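Local coordinates for protein O-methyltransferase (PDB 3MCZ) that probably transfers a methyl group from S-adenosylmethionine to a hydroxyl oxygen of its substrate, and forms a two-chain assembly, at residues 123-128 with 307-312; 175-180 with 202-207. All coordinates share one frame; numbering follows the deposited sequence.

Contact 1: residues 123-128 with 307-312; sequences DNWPRL and MMVNTN
Val309 lies over one face of the Trp125 indole, and this CH-pi packing fastens helix 298-310 of the Rossmann-like methyltransferase domain to the 3-10 turn that precedes helix 128-132. Its CG2 stands 3.7 Å from the centroid of the six-membered ring of Trp125, only 13° off the ring normal. The other branch, CG1, is anti to the backbone N of Val309 (chi1 169°), which carries it toward the pyrrole side, 3.8 Å from Trp125 NE1. The isopropyl group thus covers the six-membered ring with one methyl and reaches the NE1-CE2 side of the five-membered ring with the other.

The remaining apolar packing centres on Leu128. Its CD2 touches Val309 CG2 and also the CE methyl of Met308, a selenomethionine, at 3.9 Å in each case. The Met308 chain bends at chi3 (86°) and crosses Leu128 at about a right angle. Tyr43 of the second subunit also packs on Leu128, and Arg36 of that subunit on Trp125, so the contact borders the dimer interface.

Polar linkage between the segments is made through water. One water lies in the indole plane at the ring edge, accepts from Trp125 NE1 at 3.0 Å, and donates to Asn310 OD1 at 2.9 Å.

Contact 2: residues 175-180 with 202-207; sequences GVFARA and PQLTGQ
Gln203 reaches across to the carbonyl end of a tight turn, where its NE2 donates a hydrogen bond to Ala180 O at 3.1 Å with an N-H...O angle of 157°. The oxygen lies almost in the amide plane of Gln203, whereas the donor sits 30° out of the carbonyl plane of Ala180. NE2 also lies 2.8 Å from Phe177 O, the carbonyl at the start of the turn. The side chain gets there by folding: CG stands between the backbone N and the carbonyl carbon (chi1 83°), and a second bend at chi2 brings the amide over the turn.

Beside this polar grip, Leu204 divides its two methyls. CD1 meets Phe177 CD1 at 3.8 Å, coming obliquely to the ring, while CD2 packs on Ala180 CB at 3.7 Å and lies 3.3 Å from Ala180 O.

The turn itself is type I, running from Phe177 to Ala180 and closed by Ala180 N bonding to Phe177 O at 3.2 Å. On the Phe177 ring, CG2 of the adjacent Val176 sits 4.0 Å above the plane, over the ring centre. Farther out, Val197 of helix 192-200 and Val183 of strand 182-186 each touch both Phe177 and Leu204, placing the contact where the Rossmann-like sheet meets a covering helix. Arg181 NE bonds to Gln203 O, adding a second polar tie from the residue just beyond the turn.

Chemically, one neutral amide N-H donated to the Ala180 carbonyl joins the two loops, and Leu204 packed on Phe177 and Ala180 makes the apolar part, so the join needs no charged pair between the segments.

In the fold
Contact 2 is nested in sequence within the long loop closed by contact 1: 123-128 comes first, then 175-180 and 202-207, and finally 307-312. In space they lie on opposite sides of the chain's centre, with centres 38 Å apart and nearest atoms about 21 Å apart. Contact 2 joins the loops leading into neighbouring parallel strands 182-186 and 205-210, which helix 192-200 connects in a beta-alpha-beta crossover. Contact 1 instead ties helix 298-310, which follows strand 281-288 of the same sheet, to the loop between helices 112-119 and 128-132. One therefore lies where two neighbouring strands of the Rossmann-like sheet begin, the other where residues of the second subunit, such as Arg36 and Tyr43, also pack.

Contact 1: residues 123-128 with 307-312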
loop_
_atom_site.group_PDB
_atom_site.type_symbol
_atom_site.label_atom_id
_atom_site.label_comp_id
_atom_site.label_asym_id
_atom_site.label_seq_id
_atom_site.Cartn_x
_atom_site.Cartn_y
_atom_site.Cartn_z
ATOM N N ASP A 123 -10.650 0.200 4.359
ATOM C CA ASP A 123 -11.860 -0.203 3.655
ATOM C C ASP A 123 -12.488 0.900 2.798
ATOM O O ASP A 123 -13.384 0.627 1.998
ATOM C CB ASP A 123 -12.915 -0.735 4.651
ATOM C CG ASP A 123 -12.416 -1.912 5.473
ATOM O OD1 ASP A 123 -11.454 -2.587 5.016
ATOM O OD2 ASP A 123 -13.012 -2.182 6.556
ATOM N N ASN A 124 -12.065 2.149 2.962
ATOM C CA ASN A 124 -12.687 3.216 2.196
ATOM C C ASN A 124 -12.148 3.334 0.760
ATOM O O ASN A 124 -12.887 3.657 -0.172
ATOM C CB ASN A 124 -12.526 4.526 2.953
ATOM C CG ASN A 124 -13.224 4.485 4.309
ATOM O OD1 ASN A 124 -14.009 3.560 4.590
ATOM N ND2 ASN A 124 -12.969 5.481 5.135
ATOM N N TRP A 125 -10.849 3.052 0.610
ATOM C CA TRP A 125 -10.146 3.244 -0.659
ATOM C C TRP A 125 -10.654 2.398 -1.817
ATOM O O TRP A 125 -10.822 2.928 -2.922
ATOM C CB TRP A 125 -8.600 3.212 -0.432
ATOM C CG TRP A 125 -8.205 4.524 0.059
ATOM C CD1 TRP A 125 -8.276 4.973 1.335
ATOM C CD2 TRP A 125 -7.770 5.662 -0.741
ATOM N NE1 TRP A 125 -7.903 6.302 1.394
ATOM C CE2 TRP A 125 -7.618 6.751 0.135
ATOM C CE3 TRP A 125 -7.533 5.863 -2.109
ATOM C CZ2 TRP A 125 -7.182 8.010 -0.296
ATOM C CZ3 TRP A 125 -7.103 7.122 -2.542
ATOM C CH2 TRP A 125 -6.945 8.183 -1.636
ATOM N N PRO A 126 -11.004 1.122 -1.582
ATOM C CA PRO A 126 -11.596 0.344 -2.645
ATOM C C PRO A 126 -12.998 0.818 -3.036
ATOM O O PRO A 126 -13.559 0.317 -4.003
ATOM C CB PRO A 126 -11.667 -1.067 -2.047
ATOM C CG PRO A 126 -10.671 -1.072 -1.020
ATOM C CD PRO A 126 -10.762 0.280 -0.405
ATOM N N ARG A 127 -13.545 1.790 -2.306
ATOM C CA ARG A 127 -14.882 2.287 -2.615
ATOM C C ARG A 127 -14.822 3.569 -3.389
ATOM O O ARG A 127 -15.830 4.288 -3.481
ATOM C CB ARG A 127 -15.704 2.428 -1.320
ATOM C CG ARG A 127 -15.879 1.108 -0.635
ATOM C CD ARG A 127 -16.583 1.215 0.719
ATOM N NE ARG A 127 -18.005 1.394 0.473
ATOM C CZ ARG A 127 -18.967 1.406 1.396
ATOM N NH1 ARG A 127 -18.691 1.264 2.689
ATOM N NH2 ARG A 127 -20.220 1.569 0.994
ATOM N N LEU A 128 -13.666 3.839 -4.013
ATOM C CA LEU A 128 -13.512 4.978 -4.861
ATOM C C LEU A 128 -14.623 5.162 -5.853
ATOM O O LEU A 128 -15.061 6.294 -6.076
ATOM C CB LEU A 128 -12.211 4.933 -5.655
ATOM C CG LEU A 128 -11.045 5.737 -5.145
ATOM C CD1 LEU A 128 -9.778 5.359 -5.924
ATOM C CD2 LEU A 128 -11.357 7.277 -5.326
HETATM N N MSE A 307 -8.164 13.868 -0.024
HETATM C CA MSE A 307 -9.180 14.675 0.654
HETATM C C MSE A 307 -10.561 14.401 0.083
HETATM O O MSE A 307 -11.509 14.362 0.840
HETATM C CB MSE A 307 -8.849 16.172 0.557
HETATM C CG MSE A 307 -7.602 16.600 1.339
HETATM SE SE MSE A 307 -7.616 16.070 3.217
HETATM C CE MSE A 307 -9.495 16.336 3.575
HETATM N N MSE A 308 -10.649 14.149 -1.223
HETATM C CA MSE A 308 -11.895 13.718 -1.869
HETATM C C MSE A 308 -12.363 12.384 -1.304
HETATM O O MSE A 308 -13.575 12.169 -1.090
HETATM C CB MSE A 308 -11.679 13.614 -3.393
HETATM C CG MSE A 308 -12.944 13.415 -4.196
HETATM SE SE MSE A 308 -12.640 12.456 -5.783
HETATM C CE MSE A 308 -12.813 10.845 -5.029
ATOM N N VAL A 309 -11.433 11.464 -1.026
ATOM C CA VAL A 309 -11.882 10.219 -0.385
ATOM C C VAL A 309 -12.421 10.511 1.037
ATOM O O VAL A 309 -13.445 9.916 1.446
ATOM C CB VAL A 309 -10.792 9.128 -0.381
ATOM C CG1 VAL A 309 -11.181 7.939 0.524
ATOM C CG2 VAL A 309 -10.514 8.674 -1.837
ATOM N N ASN A 310 -11.723 11.362 1.776
ATOM C CA ASN A 310 -12.067 11.661 3.169
ATOM C C ASN A 310 -13.362 12.440 3.383
ATOM O O ASN A 310 -14.044 12.217 4.361
ATOM C CB ASN A 310 -10.973 12.448 3.884
ATOM C CG ASN A 310 -9.724 11.614 4.210
ATOM O OD1 ASN A 310 -9.689 10.388 4.034
ATOM N ND2 ASN A 310 -8.653 12.326 4.646
ATOM N N THR A 311 -13.672 13.378 2.513
ATOM C CA THR A 311 -14.855 14.220 2.710
ATOM C C THR A 311 -15.505 14.585 1.357
ATOM O O THR A 311 -14.794 14.760 0.343
ATOM C CB THR A 311 -14.457 15.485 3.559
ATOM O OG1 THR A 311 -15.634 16.048 4.137
ATOM C CG2 THR A 311 -13.748 16.527 2.758
ATOM N N ASN A 312 -16.818 14.793 1.355
ATOM C CA ASN A 312 -17.561 15.006 0.101
ATOM C C ASN A 312 -16.925 16.057 -0.818
ATOM O O ASN A 312 -16.693 15.791 -1.969
ATOM C CB ASN A 312 -19.001 15.456 0.415
ATOM C CG ASN A 312 -19.942 15.370 -0.789
ATOM O OD1 ASN A 312 -19.689 14.669 -1.757
ATOM N ND2 ASN A 312 -21.030 16.144 -0.736
HETATM O O HOH W 1 -7.998 8.089 3.745
#

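Contact 2: residues 175-180 with 202-207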
loop_
_atom_site.group_PDB
_atom_site.type_symbol
_atom_site.label_atom_id
_atom_site.label_comp_id
_atom_site.label_asym_id
_atom_site.label_seq_id
_atom_site.Cartn_x
_atom_site.Cartn_y
_atom_site.Cartn_z
ATOM N N GLY A 175 6.597 37.300 12.168
ATOM C CA GLY A 175 6.669 38.664 12.680
ATOM C C GLY A 175 5.339 39.371 12.889
ATOM O O GLY A 175 5.263 40.335 13.659
ATOM N N VAL A 176 4.272 38.883 12.275
ATOM C CA VAL A 176 2.981 39.518 12.416
ATOM C C VAL A 176 2.448 39.416 13.847
ATOM O O VAL A 176 1.512 40.117 14.186
ATOM C CB VAL A 176 1.924 38.923 11.451
ATOM C CG1 VAL A 176 2.367 39.122 9.981
ATOM C CG2 VAL A 176 1.611 37.429 11.816
ATOM N N PHE A 177 3.023 38.534 14.663
ATOM C CA PHE A 177 2.530 38.312 16.035
ATOM C C PHE A 177 3.126 39.258 17.063
ATOM O O PHE A 177 2.489 39.499 18.069
ATOM C CB PHE A 177 2.762 36.861 16.481
ATOM C CG PHE A 177 1.892 35.871 15.758
ATOM C CD1 PHE A 177 0.511 35.909 15.894
ATOM C CD2 PHE A 177 2.447 34.926 14.905
ATOM C CE1 PHE A 177 -0.290 35.045 15.192
ATOM C CE2 PHE A 177 1.621 34.021 14.206
ATOM C CZ PHE A 177 0.261 34.070 14.358
ATOM N N ALA A 178 4.302 39.837 16.780
ATOM C CA ALA A 178 5.105 40.557 17.789
ATOM C C ALA A 178 4.354 41.782 18.334
ATOM O O ALA A 178 4.410 42.040 19.519
ATOM C CB ALA A 178 6.468 41.005 17.190
ATOM N N ARG A 179 3.624 42.497 17.469
ATOM C CA ARG A 179 2.892 43.701 17.872
ATOM C C ARG A 179 1.365 43.499 17.853
ATOM O O ARG A 179 0.599 44.459 18.001
ATOM C CB ARG A 179 3.261 44.883 16.970
ATOM C CG ARG A 179 4.746 45.284 16.914
ATOM C CD ARG A 179 5.192 46.087 18.097
ATOM N NE ARG A 179 6.579 46.581 17.972
ATOM C CZ ARG A 179 7.335 46.997 18.999
ATOM N NH1 ARG A 179 6.851 46.993 20.250
ATOM N NH2 ARG A 179 8.587 47.422 18.790
ATOM N N ALA A 180 0.940 42.261 17.630
ATOM C CA ALA A 180 -0.463 41.887 17.626
ATOM C C ALA A 180 -0.925 41.729 19.105
ATOM O O ALA A 180 -0.098 41.592 20.030
ATOM C CB ALA A 180 -0.642 40.601 16.880
ATOM N N PRO A 202 3.374 36.422 24.950
ATOM C CA PRO A 202 2.528 36.529 26.148
ATOM C C PRO A 202 1.466 37.621 26.094
ATOM O O PRO A 202 0.520 37.590 26.882
ATOM C CB PRO A 202 3.541 36.829 27.263
ATOM C CG PRO A 202 4.826 36.450 26.737
ATOM C CD PRO A 202 4.796 36.590 25.271
ATOM N N GLN A 203 1.628 38.593 25.195
ATOM C CA GLN A 203 0.643 39.655 25.033
ATOM C C GLN A 203 -0.621 39.234 24.294
ATOM O O GLN A 203 -1.579 40.018 24.206
ATOM C CB GLN A 203 1.267 40.859 24.309
ATOM C CG GLN A 203 1.313 40.783 22.787
ATOM C CD GLN A 203 2.349 39.853 22.187
ATOM O OE1 GLN A 203 3.161 39.193 22.874
ATOM N NE2 GLN A 203 2.347 39.817 20.858
ATOM N N LEU A 204 -0.618 38.049 23.689
ATOM C CA LEU A 204 -1.725 37.641 22.823
ATOM C C LEU A 204 -2.836 36.906 23.619
ATOM O O LEU A 204 -2.566 36.147 24.545
ATOM C CB LEU A 204 -1.228 36.694 21.705
ATOM C CG LEU A 204 -0.275 37.225 20.633
ATOM C CD1 LEU A 204 0.113 36.124 19.640
ATOM C CD2 LEU A 204 -0.905 38.383 19.892
ATOM N N THR A 205 -4.072 37.148 23.224
ATOM C CA THR A 205 -5.200 36.291 23.575
ATOM C C THR A 205 -5.829 35.757 22.283
ATOM O O THR A 205 -5.603 36.292 21.191
ATOM C CB THR A 205 -6.248 37.051 24.430
ATOM O OG1 THR A 205 -6.691 38.194 23.717
ATOM C CG2 THR A 205 -5.686 37.468 25.827
ATOM N N GLY A 206 -6.587 34.665 22.394
ATOM C CA GLY A 206 -6.980 33.899 21.231
ATOM C C GLY A 206 -8.401 33.396 21.305
ATOM O O GLY A 206 -8.954 33.210 22.398
ATOM N N GLN A 207 -9.013 33.220 20.140
ATOM C CA GLN A 207 -10.308 32.500 20.018
ATOM C C GLN A 207 -10.142 31.386 18.996
ATOM O O GLN A 207 -9.442 31.564 17.969
ATOM C CB GLN A 207 -11.419 33.432 19.562
ATOM C CG GLN A 207 -11.615 34.630 20.483
ATOM C CD GLN A 207 -12.776 35.508 20.067
ATOM O OE1 GLN A 207 -13.312 35.356 18.983
ATOM N NE2 GLN A 207 -13.185 36.408 20.943
#